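Local coordinates for protein amidase, hydantoinase/carbamoylase family (Burkholderia vietnamiensis, PDB 5I4M) that probably hydrolyses N-carbamoyl-L-amino acids, as a zinc-dependent amidase of the peptidase M20 family that binds two zinc ions per subunit, at residues A[124-127]-A[128-132]; A[168-171]-A[172-176]; A[328-331]-A[332-336]; A[407-411]-A[412-416]. All coordinates share one frame; numbering follows the deposited sequence.

Contact 1: residues A[124-127]-A[128-132]; sequences LEVI and RSLND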
loop_
_atom_site.group_PDB
_atom_site.type_symbol
_atom_site.label_atom_id
_atom_site.label_comp_id
_atom_site.label_asym_id
_atom_site.label_seq_id
_atom_site.Cartn_x
_atom_site.Cartn_y
_atom_site.Cartn_z
ATOM N N LEU A 124 31.369 -19.391 -9.448
ATOM C CA LEU A 124 31.803 -19.513 -10.838
ATOM C C LEU A 124 33.290 -19.205 -10.979
ATOM O O LEU A 124 34.005 -19.878 -11.735
ATOM C CB LEU A 124 30.978 -18.583 -11.729
ATOM C CG LEU A 124 31.467 -18.541 -13.180
ATOM C CD1 LEU A 124 31.345 -19.918 -13.817
ATOM C CD2 LEU A 124 30.693 -17.519 -13.991
ATOM N N GLU A 125 33.774 -18.196 -10.251
ATOM C CA GLU A 125 35.194 -17.852 -10.305
ATOM C C GLU A 125 36.061 -18.958 -9.715
ATOM O O GLU A 125 37.178 -19.182 -10.193
ATOM C CB GLU A 125 35.433 -16.520 -9.584
ATOM C CG GLU A 125 36.912 -16.111 -9.429
ATOM C CD GLU A 125 37.666 -16.000 -10.757
ATOM O OE1 GLU A 125 38.878 -16.321 -10.780
ATOM O OE2 GLU A 125 37.060 -15.595 -11.778
ATOM N N VAL A 126 35.566 -19.674 -8.697
ATOM C CA VAL A 126 36.296 -20.838 -8.192
ATOM C C VAL A 126 36.436 -21.886 -9.288
ATOM O O VAL A 126 37.515 -22.443 -9.512
ATOM C CB VAL A 126 35.600 -21.415 -6.945
ATOM C CG1 VAL A 126 36.180 -22.776 -6.596
ATOM C CG2 VAL A 126 35.769 -20.478 -5.777
ATOM N N ILE A 127 35.348 -22.159 -10.004
ATOM C CA ILE A 127 35.394 -23.122 -11.107
ATOM C C ILE A 127 36.429 -22.698 -12.140
ATOM O O ILE A 127 37.277 -23.489 -12.576
ATOM C CB ILE A 127 34.002 -23.262 -11.746
ATOM C CG1 ILE A 127 33.001 -23.821 -10.732
ATOM C CG2 ILE A 127 34.082 -24.116 -13.005
ATOM C CD1 ILE A 127 33.340 -25.192 -10.248
ATOM N N ARG A 128 36.370 -21.429 -12.553
ATOM C CA ARG A 128 37.299 -20.952 -13.572
ATOM C C ARG A 128 38.737 -21.003 -13.073
ATOM O O ARG A 128 39.663 -21.287 -13.843
ATOM C CB ARG A 128 36.929 -19.530 -13.995
ATOM C CG ARG A 128 35.605 -19.429 -14.730
ATOM C CD ARG A 128 35.244 -17.977 -14.981
ATOM N NE ARG A 128 34.243 -17.816 -16.038
ATOM C CZ ARG A 128 33.559 -16.695 -16.260
ATOM N NH1 ARG A 128 33.747 -15.630 -15.489
ATOM N NH2 ARG A 128 32.680 -16.640 -17.258
ATOM N N SER A 129 38.941 -20.726 -11.786
ATOM C CA SER A 129 40.290 -20.732 -11.239
ATOM C C SER A 129 40.834 -22.148 -11.127
ATOM O O SER A 129 42.030 -22.372 -11.341
ATOM C CB SER A 129 40.306 -20.033 -9.883
ATOM O OG SER A 129 40.183 -18.634 -10.048
ATOM N N LEU A 130 39.976 -23.117 -10.800
ATOM C CA LEU A 130 40.414 -24.507 -10.841
ATOM C C LEU A 130 40.803 -24.906 -12.255
ATOM O O LEU A 130 41.760 -25.658 -12.453
ATOM C CB LEU A 130 39.318 -25.432 -10.318
ATOM C CG LEU A 130 38.864 -25.254 -8.871
ATOM C CD1 LEU A 130 37.625 -26.103 -8.617
ATOM C CD2 LEU A 130 39.978 -25.623 -7.919
ATOM N N ASN A 131 40.068 -24.418 -13.259
ATOM C CA ASN A 131 40.466 -24.685 -14.639
ATOM C C ASN A 131 41.789 -24.008 -14.970
ATOM O O ASN A 131 42.688 -24.633 -15.552
ATOM C CB ASN A 131 39.375 -24.225 -15.607
ATOM C CG ASN A 131 38.095 -25.015 -15.453
ATOM O OD1 ASN A 131 38.089 -26.084 -14.859
ATOM N ND2 ASN A 131 36.996 -24.489 -15.995
ATOM N N ASP A 132 41.925 -22.727 -14.609
ATOM C CA ASP A 132 43.143 -21.984 -14.924
ATOM C C ASP A 132 44.378 -22.690 -14.382
ATOM O O ASP A 132 45.423 -22.728 -15.045
ATOM C CB ASP A 132 43.067 -20.567 -14.354
ATOM C CG ASP A 132 42.099 -19.684 -15.106
ATOM O OD1 ASP A 132 41.643 -20.087 -16.193
ATOM O OD2 ASP A 132 41.804 -18.580 -14.604
HETATM O O HOH W 1 34.652 -15.517 -13.062
#
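Leu124 holds CG on its carbonyl side (chi1 174°), while Arg128 keeps CG beside its backbone N (chi1 -67°) and then runs extended from CG to NE, back along the helix. These torsions bring the guanidinium over the leucine, with Leu124 CD2 centred above one of its faces, 3.7 Å from Arg128 CZ. Trp69 adds a cation-pi contact to the same arginine. The next residue, Glu125, bends at chi2 and places OE1 2.8 Å from Ser129 OG. Its other oxygen, OE2, is linked to Arg128 through a single water, which donates to Glu125 OE2 (2.7 Å) and accepts from Arg128 NH1 (2.6 Å). The carboxylate also forms a salt bridge with Arg31 and takes the backbone N of Asp28, so several donors fix its rotation. On another side of the helix, Val126 CG1 and Leu130 CD1 lie side by side at 4.2 Å, where both residues touch helix 411-429. Asn131 OD1 accepts from Arg89 NE, and its ND2 donates to Ala73 O. Beneath the side chains, successive i to i+4 backbone bonds continue, among them Arg128 N to Leu124 O at 2.9 Å. This is regular alpha-helical i, i+4 packing at the C-terminal end of helix 117-132, the crossover helix of the beta-alpha-beta unit between strands 99-103 and 141-145.

Contact 2: residues A[168-171]-A[172-176]; sequences FPLE and YGLSR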
loop_
_atom_site.group_PDB
_atom_site.type_symbol
_atom_site.label_atom_id
_atom_site.label_comp_id
_atom_site.label_asym_id
_atom_site.label_seq_id
_atom_site.Cartn_x
_atom_site.Cartn_y
_atom_site.Cartn_z
ATOM N N PHE A 168 10.755 -28.389 4.201
ATOM C CA PHE A 168 9.457 -28.151 3.586
ATOM C C PHE A 168 9.193 -29.178 2.492
ATOM O O PHE A 168 10.117 -29.536 1.756
ATOM C CB PHE A 168 9.389 -26.758 2.935
ATOM C CG PHE A 168 9.764 -25.630 3.837
ATOM C CD1 PHE A 168 9.063 -25.398 5.005
ATOM C CD2 PHE A 168 10.779 -24.753 3.477
ATOM C CE1 PHE A 168 9.395 -24.337 5.825
ATOM C CE2 PHE A 168 11.114 -23.691 4.292
ATOM C CZ PHE A 168 10.424 -23.483 5.467
ATOM N N PRO A 169 7.953 -29.629 2.320
ATOM C CA PRO A 169 7.651 -30.490 1.170
ATOM C C PRO A 169 7.624 -29.679 -0.114
ATOM O O PRO A 169 7.324 -28.485 -0.117
ATOM C CB PRO A 169 6.273 -31.069 1.496
ATOM C CG PRO A 169 5.670 -30.134 2.469
ATOM C CD PRO A 169 6.784 -29.414 3.189
ATOM N N LEU A 170 7.943 -30.351 -1.221
ATOM C CA LEU A 170 7.939 -29.681 -2.518
ATOM C C LEU A 170 6.631 -28.937 -2.766
ATOM O O LEU A 170 6.637 -27.794 -3.244
ATOM C CB LEU A 170 8.182 -30.702 -3.631
ATOM C CG LEU A 170 8.122 -30.157 -5.061
ATOM C CD1 LEU A 170 9.204 -29.100 -5.311
ATOM C CD2 LEU A 170 8.231 -31.319 -6.035
ATOM N N GLU A 171 5.498 -29.566 -2.447
ATOM C CA GLU A 171 4.218 -28.948 -2.773
ATOM C C GLU A 171 4.031 -27.625 -2.029
ATOM O O GLU A 171 3.319 -26.736 -2.512
ATOM C CB GLU A 171 3.075 -29.926 -2.477
ATOM C CG GLU A 171 3.185 -30.654 -1.148
ATOM C CD GLU A 171 3.888 -32.021 -1.241
ATOM O OE1 GLU A 171 3.287 -33.030 -0.800
ATOM O OE2 GLU A 171 5.033 -32.085 -1.729
ATOM N N TYR A 172 4.678 -27.467 -0.874
ATOM C CA TYR A 172 4.654 -26.184 -0.171
ATOM C C TYR A 172 5.460 -25.137 -0.920
ATOM O O TYR A 172 5.007 -23.999 -1.111
ATOM C CB TYR A 172 5.199 -26.362 1.247
ATOM C CG TYR A 172 5.465 -25.070 1.991
ATOM C CD1 TYR A 172 4.456 -24.439 2.713
ATOM C CD2 TYR A 172 6.728 -24.488 1.982
ATOM C CE1 TYR A 172 4.705 -23.262 3.417
ATOM C CE2 TYR A 172 6.984 -23.321 2.677
ATOM C CZ TYR A 172 5.970 -22.708 3.387
ATOM O OH TYR A 172 6.234 -21.551 4.082
ATOM N N GLY A 173 6.670 -25.500 -1.349
ATOM C CA GLY A 173 7.490 -24.551 -2.082
ATOM C C GLY A 173 6.833 -24.073 -3.362
ATOM O O GLY A 173 6.907 -22.890 -3.701
ATOM N N LEU A 174 6.161 -24.978 -4.077
ATOM C CA LEU A 174 5.566 -24.623 -5.365
ATOM C C LEU A 174 4.306 -23.778 -5.223
ATOM O O LEU A 174 3.940 -23.075 -6.173
ATOM C CB LEU A 174 5.237 -25.882 -6.165
ATOM C CG LEU A 174 6.450 -26.700 -6.607
ATOM C CD1 LEU A 174 6.001 -28.028 -7.188
ATOM C CD2 LEU A 174 7.318 -25.924 -7.614
ATOM N N SER A 175 3.648 -23.808 -4.069
ATOM C CA SER A 175 2.374 -23.119 -3.891
ATOM C C SER A 175 2.498 -21.732 -3.256
ATOM O O SER A 175 1.474 -21.066 -3.077
ATOM C CB SER A 175 1.426 -23.991 -3.046
ATOM O OG SER A 175 2.019 -24.319 -1.796
ATOM N N ARG A 176 3.702 -21.274 -2.905
ATOM C CA ARG A 176 3.846 -19.910 -2.399
ATOM C C ARG A 176 3.445 -18.915 -3.480
ATOM O O ARG A 176 3.748 -19.110 -4.658
ATOM C CB ARG A 176 5.284 -19.640 -1.945
ATOM C CG ARG A 176 5.822 -20.596 -0.870
ATOM C CD ARG A 176 4.909 -20.646 0.340
ATOM N NE ARG A 176 3.874 -21.663 0.179
ATOM C CZ ARG A 176 2.757 -21.721 0.894
ATOM N NH1 ARG A 176 2.519 -20.813 1.832
ATOM N NH2 ARG A 176 1.877 -22.687 0.665
#
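Phe168 and Tyr172 form the apolar centre, an offset stack with centroids 4.8 Å apart and planes inclined by 30°. Tyr172 CE2 sits over one face of the phenylalanine ring, toward its rim, and the nearest approach is Phe168 CB to Tyr172 CD2 at 3.6 Å. Tyr172 holds CG anti to its backbone N (chi1 169°), which turns the ring back toward the residues before the helix; Pro169 CD packs on Tyr172 CB at its base. A separate apolar pair, Leu170 CG with Leu174 CD1 at 3.7 Å, lies on another side of the helix, where both touch Met82. Further out, Arg176 lays its guanidinium on the tyrosine, with Tyr172 CE1 over the centre of one guanidinium face. That group is held by two bonds: Arg176 NE donates to Tyr172 O (2.9 Å), and Arg176 NH2 donates to Ser175 OG (3.0 Å), the serine lying at the guanidinium's edge, in plane. Ser175 OG is also 2.8 Å from Glu171 O. At the start of the helix, Pro169 O accepts from both Tyr172 N (2.9 Å) and Gly173 N (3.3 Å). Such an arrangement belongs to a short surface helix, 170-175, with Pro169 at the N-cap and Arg176 folded back onto Tyr172.

Contact 3: residues A[328-331]-A[332-336]; sequences ARIA and ADIGL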
loop_
_atom_site.group_PDB
_atom_site.type_symbol
_atom_site.label_atom_id
_atom_site.label_comp_id
_atom_site.label_asym_id
_atom_site.label_seq_id
_atom_site.Cartn_x
_atom_site.Cartn_y
_atom_site.Cartn_z
ATOM N N ALA A 328 -3.121 -8.858 20.460
ATOM C CA ALA A 328 -4.457 -9.106 20.996
ATOM C C ALA A 328 -4.962 -7.910 21.787
ATOM O O ALA A 328 -6.140 -7.550 21.701
ATOM C CB ALA A 328 -4.456 -10.352 21.881
ATOM N N ARG A 329 -4.087 -7.288 22.575
ATOM C CA ARG A 329 -4.518 -6.149 23.382
ATOM C C ARG A 329 -4.926 -4.979 22.498
ATOM O O ARG A 329 -5.954 -4.333 22.738
ATOM C CB ARG A 329 -3.399 -5.740 24.331
ATOM C CG ARG A 329 -3.684 -4.447 25.089
ATOM C CD ARG A 329 -2.436 -3.952 25.812
ATOM N NE ARG A 329 -1.249 -4.051 24.964
ATOM C CZ ARG A 329 -0.897 -3.150 24.049
ATOM N NH1 ARG A 329 -1.646 -2.067 23.858
ATOM N NH2 ARG A 329 0.203 -3.335 23.323
ATOM N N ILE A 330 -4.128 -4.695 21.468
ATOM C CA ILE A 330 -4.438 -3.589 20.567
ATOM C C ILE A 330 -5.753 -3.844 19.847
ATOM O O ILE A 330 -6.594 -2.944 19.722
ATOM C CB ILE A 330 -3.270 -3.376 19.583
ATOM C CG1 ILE A 330 -2.093 -2.720 20.310
ATOM C CG2 ILE A 330 -3.715 -2.538 18.384
ATOM C CD1 ILE A 330 -0.766 -2.833 19.565
ATOM N N ALA A 331 -5.959 -5.074 19.368
ATOM C CA ALA A 331 -7.189 -5.384 18.645
ATOM C C ALA A 331 -8.397 -5.299 19.561
ATOM O O ALA A 331 -9.464 -4.820 19.155
ATOM C CB ALA A 331 -7.100 -6.775 18.019
ATOM N N ALA A 332 -8.245 -5.760 20.806
ATOM C CA ALA A 332 -9.358 -5.733 21.749
ATOM C C ALA A 332 -9.743 -4.309 22.113
ATOM O O ALA A 332 -10.928 -4.017 22.312
ATOM C CB ALA A 332 -8.997 -6.521 23.008
ATOM N N ASP A 333 -8.757 -3.416 22.219
ATOM C CA ASP A 333 -9.049 -2.035 22.590
ATOM C C ASP A 333 -9.828 -1.317 21.495
ATOM O O ASP A 333 -10.737 -0.530 21.786
ATOM C CB ASP A 333 -7.749 -1.297 22.903
ATOM C CG ASP A 333 -7.961 0.180 23.135
ATOM O OD1 ASP A 333 -8.433 0.550 24.231
ATOM O OD2 ASP A 333 -7.654 0.972 22.220
ATOM N N ILE A 334 -9.495 -1.579 20.237
ATOM C CA ILE A 334 -10.177 -0.939 19.116
ATOM C C ILE A 334 -11.439 -1.698 18.728
ATOM O O ILE A 334 -12.438 -1.097 18.325
ATOM C CB ILE A 334 -9.205 -0.820 17.923
ATOM C CG1 ILE A 334 -8.004 0.042 18.300
ATOM C CG2 ILE A 334 -9.911 -0.259 16.670
ATOM C CD1 ILE A 334 -6.898 0.011 17.264
ATOM N N GLY A 335 -11.417 -3.020 18.836
ATOM C CA GLY A 335 -12.516 -3.818 18.334
ATOM C C GLY A 335 -12.236 -4.362 16.949
ATOM O O GLY A 335 -13.125 -4.416 16.094
ATOM N N LEU A 336 -11.002 -4.774 16.714
ATOM C CA LEU A 336 -10.609 -5.372 15.449
ATOM C C LEU A 336 -10.629 -6.891 15.561
ATOM O O LEU A 336 -10.379 -7.450 16.632
ATOM C CB LEU A 336 -9.208 -4.901 15.053
ATOM C CG LEU A 336 -8.996 -3.390 14.973
ATOM C CD1 LEU A 336 -7.512 -3.064 14.762
ATOM C CD2 LEU A 336 -9.833 -2.795 13.841
HETATM O O HOH W 2 -5.304 -0.211 20.515
HETATM O O HOH W 3 -11.165 -7.688 19.139
#
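A Schellman-like C-cap with Gly335 as the positive-phi residue ends helix 313-334, and its focus is the carbonyl of Ala331. Ala331 O accepts from Gly335 N at 2.7 Å, in the i to i+4 manner, and from Leu336 N at 2.9 Å, so one oxygen grips both amides of the turn that leaves the helix. At the phi of Gly335 (97°) a CB would jam against the preceding carbonyl oxygen, and this backbone turn carries Leu336 back across the helix end. Leu336 CB then meets Ala331 CB at 4.1 Å, and both residues rest on Phe241 of strand 225-242. A water lies beside the turn, donating to Leu336 O at 2.6 Å and more weakly to Ala331 O. On the side facing helix 259-276, Ile334 turns CG1 anti to its carbonyl carbon (chi1 -61°), so that CD1 reaches Ile330 CG2 at 4.2 Å. In one of the two modelled conformers of Asp333, on the solvent-exposed flank, another water bridges Asp333 OD2 and Ile330 O, donating to each at 3.1 Å. Ile330 O is then shared between this water and Ile334 N. The 6→1 bond from Leu336 N and the apolar Leu336-Ala331 pair are those of a Schellman motif, but Gly335 N shares Ala331 O instead of making the 5→2 bond; the chain then enters strand 337-350.

Contact 4: residues A[407-411]-A[412-416]; sequences EDATP and AWIEA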
loop_
_atom_site.group_PDB
_atom_site.type_symbol
_atom_site.label_atom_id
_atom_site.label_comp_id
_atom_site.label_asym_id
_atom_site.label_seq_id
_atom_site.Cartn_x
_atom_site.Cartn_y
_atom_site.Cartn_z
ATOM N N GLU A 407 24.092 -0.356 -1.861
ATOM C CA GLU A 407 24.930 -1.440 -1.360
ATOM C C GLU A 407 26.219 -1.536 -2.169
ATOM O O GLU A 407 26.204 -1.433 -3.400
ATOM C CB GLU A 407 24.133 -2.745 -1.448
ATOM C CG GLU A 407 24.848 -3.990 -0.971
ATOM C CD GLU A 407 24.079 -5.224 -1.353
ATOM O OE1 GLU A 407 23.113 -5.578 -0.632
ATOM O OE2 GLU A 407 24.412 -5.815 -2.406
ATOM N N ASP A 408 27.349 -1.704 -1.479
ATOM C CA ASP A 408 28.621 -1.614 -2.184
ATOM C C ASP A 408 29.703 -2.410 -1.469
ATOM O O ASP A 408 29.639 -2.629 -0.255
ATOM C CB ASP A 408 29.058 -0.153 -2.334
ATOM C CG ASP A 408 29.982 0.070 -3.524
ATOM O OD1 ASP A 408 30.156 -0.854 -4.359
ATOM O OD2 ASP A 408 30.522 1.193 -3.629
ATOM N N ALA A 409 30.703 -2.830 -2.245
ATOM C CA ALA A 409 31.867 -3.535 -1.717
ATOM C C ALA A 409 33.082 -3.126 -2.536
ATOM O O ALA A 409 32.954 -2.744 -3.699
ATOM C CB ALA A 409 31.682 -5.051 -1.769
ATOM N N THR A 410 34.254 -3.187 -1.921
ATOM C CA THR A 410 35.454 -2.835 -2.670
ATOM C C THR A 410 35.958 -4.031 -3.473
ATOM O O THR A 410 35.734 -5.182 -3.091
ATOM C CB THR A 410 36.566 -2.380 -1.736
ATOM O OG1 THR A 410 37.021 -3.506 -0.975
ATOM C CG2 THR A 410 36.072 -1.284 -0.808
ATOM N N PRO A 411 36.662 -3.782 -4.577
ATOM C CA PRO A 411 37.325 -4.894 -5.283
ATOM C C PRO A 411 38.198 -5.751 -4.380
ATOM O O PRO A 411 38.197 -6.985 -4.508
ATOM C CB PRO A 411 38.143 -4.166 -6.364
ATOM C CG PRO A 411 37.330 -2.928 -6.649
ATOM C CD PRO A 411 36.729 -2.515 -5.332
ATOM N N ALA A 412 38.938 -5.127 -3.455
ATOM C CA ALA A 412 39.768 -5.882 -2.517
ATOM C C ALA A 412 38.938 -6.880 -1.712
ATOM O O ALA A 412 39.322 -8.048 -1.579
ATOM C CB ALA A 412 40.512 -4.931 -1.581
ATOM N N TRP A 413 37.809 -6.432 -1.145
ATOM C CA TRP A 413 36.962 -7.342 -0.372
ATOM C C TRP A 413 36.431 -8.469 -1.240
ATOM O O TRP A 413 36.402 -9.630 -0.819
ATOM C CB TRP A 413 35.783 -6.592 0.250
ATOM C CG TRP A 413 36.160 -5.609 1.278
ATOM C CD1 TRP A 413 37.340 -5.542 1.982
ATOM C CD2 TRP A 413 35.354 -4.526 1.735
ATOM N NE1 TRP A 413 37.305 -4.476 2.846
ATOM C CE2 TRP A 413 36.098 -3.835 2.714
ATOM C CE3 TRP A 413 34.068 -4.068 1.408
ATOM C CZ2 TRP A 413 35.601 -2.710 3.371
ATOM C CZ3 TRP A 413 33.576 -2.940 2.060
ATOM C CH2 TRP A 413 34.346 -2.273 3.024
ATOM N N ILE A 414 35.945 -8.130 -2.435
ATOM C CA ILE A 414 35.366 -9.136 -3.321
ATOM C C ILE A 414 36.394 -10.212 -3.641
ATOM O O ILE A 414 36.116 -11.412 -3.542
ATOM C CB ILE A 414 34.820 -8.460 -4.595
ATOM C CG1 ILE A 414 33.616 -7.587 -4.246
ATOM C CG2 ILE A 414 34.440 -9.488 -5.666
ATOM C CD1 ILE A 414 32.471 -8.376 -3.584
ATOM N N GLU A 415 37.611 -9.795 -4.000
ATOM C CA GLU A 415 38.657 -10.755 -4.337
ATOM C C GLU A 415 39.057 -11.591 -3.126
ATOM O O GLU A 415 39.224 -12.814 -3.237
ATOM C CB GLU A 415 39.871 -10.020 -4.920
ATOM C CG GLU A 415 41.069 -10.906 -5.209
ATOM C CD GLU A 415 42.161 -10.162 -5.943
ATOM O OE1 GLU A 415 43.236 -10.739 -6.168
ATOM O OE2 GLU A 415 41.931 -8.998 -6.309
ATOM N N ALA A 416 39.191 -10.957 -1.959
ATOM C CA ALA A 416 39.636 -11.681 -0.772
ATOM C C ALA A 416 38.654 -12.779 -0.394
ATOM O O ALA A 416 39.060 -13.901 -0.061
ATOM C CB ALA A 416 39.816 -10.724 0.400
HETATM O O HOH W 4 40.285 -7.069 -6.893
#
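At Thr410 the extended backbone gives way to helix, with Ile414 N bonding to Thr410 O at 3.0 Å and Glu415 N to Pro411 O at 2.9 Å. This is a threonine N-cap, followed by a proline in the first turn. Thr410 OG1 lies between its own N and carbonyl carbon (chi1 69°), from where it accepts a nearly straight bond from Trp413 N, 3.0 Å long with an angle of 166° at the hydrogen. The same torsion points CG2 at the indole: the methyl makes a CH-pi contact, 4.0 Å above the centroid of the six-membered ring and only 8° off its normal. Thr410 OG1 stands over the same face of the indole, above the five-membered ring, 3.2 Å from Trp413 CG. On the buried side, Ala409 CB touches Ile414 CD1 at 3.9 Å, and Ile414 packs against Trp33 and Leu36 of helix 29-39. Upstream, Glu407 OE2 accepts from the backbone N of Asp115, a zinc ligand, which ties the start of this extended loop to the metal site. Beyond the first turn, Glu415 stretches out fully and a water donates to its OE2 at 2.6 Å and weakly to Pro411 O.

In the fold
From the N terminus, contact 1 comes first, late in helix 117-132, then contact 2 on the short helix 170-175, contact 3 at the end of helix 313-334, and contact 4 at the start of helix 411-429. Each is local and closes only its own turn of chain; they follow in series, and none nests in or crosses another. Contacts 1 and 4 are neighbours, their nearest atoms about 7 Å apart, and helix 29-39 touches both. Contact 2 sits against helices 159-164 and 184-191. Contact 3 joins helix 313-334 to strand 225-242 and helix 259-276; its centre lies about 58 Å from that of contact 1, on the opposite side of the chain's centre.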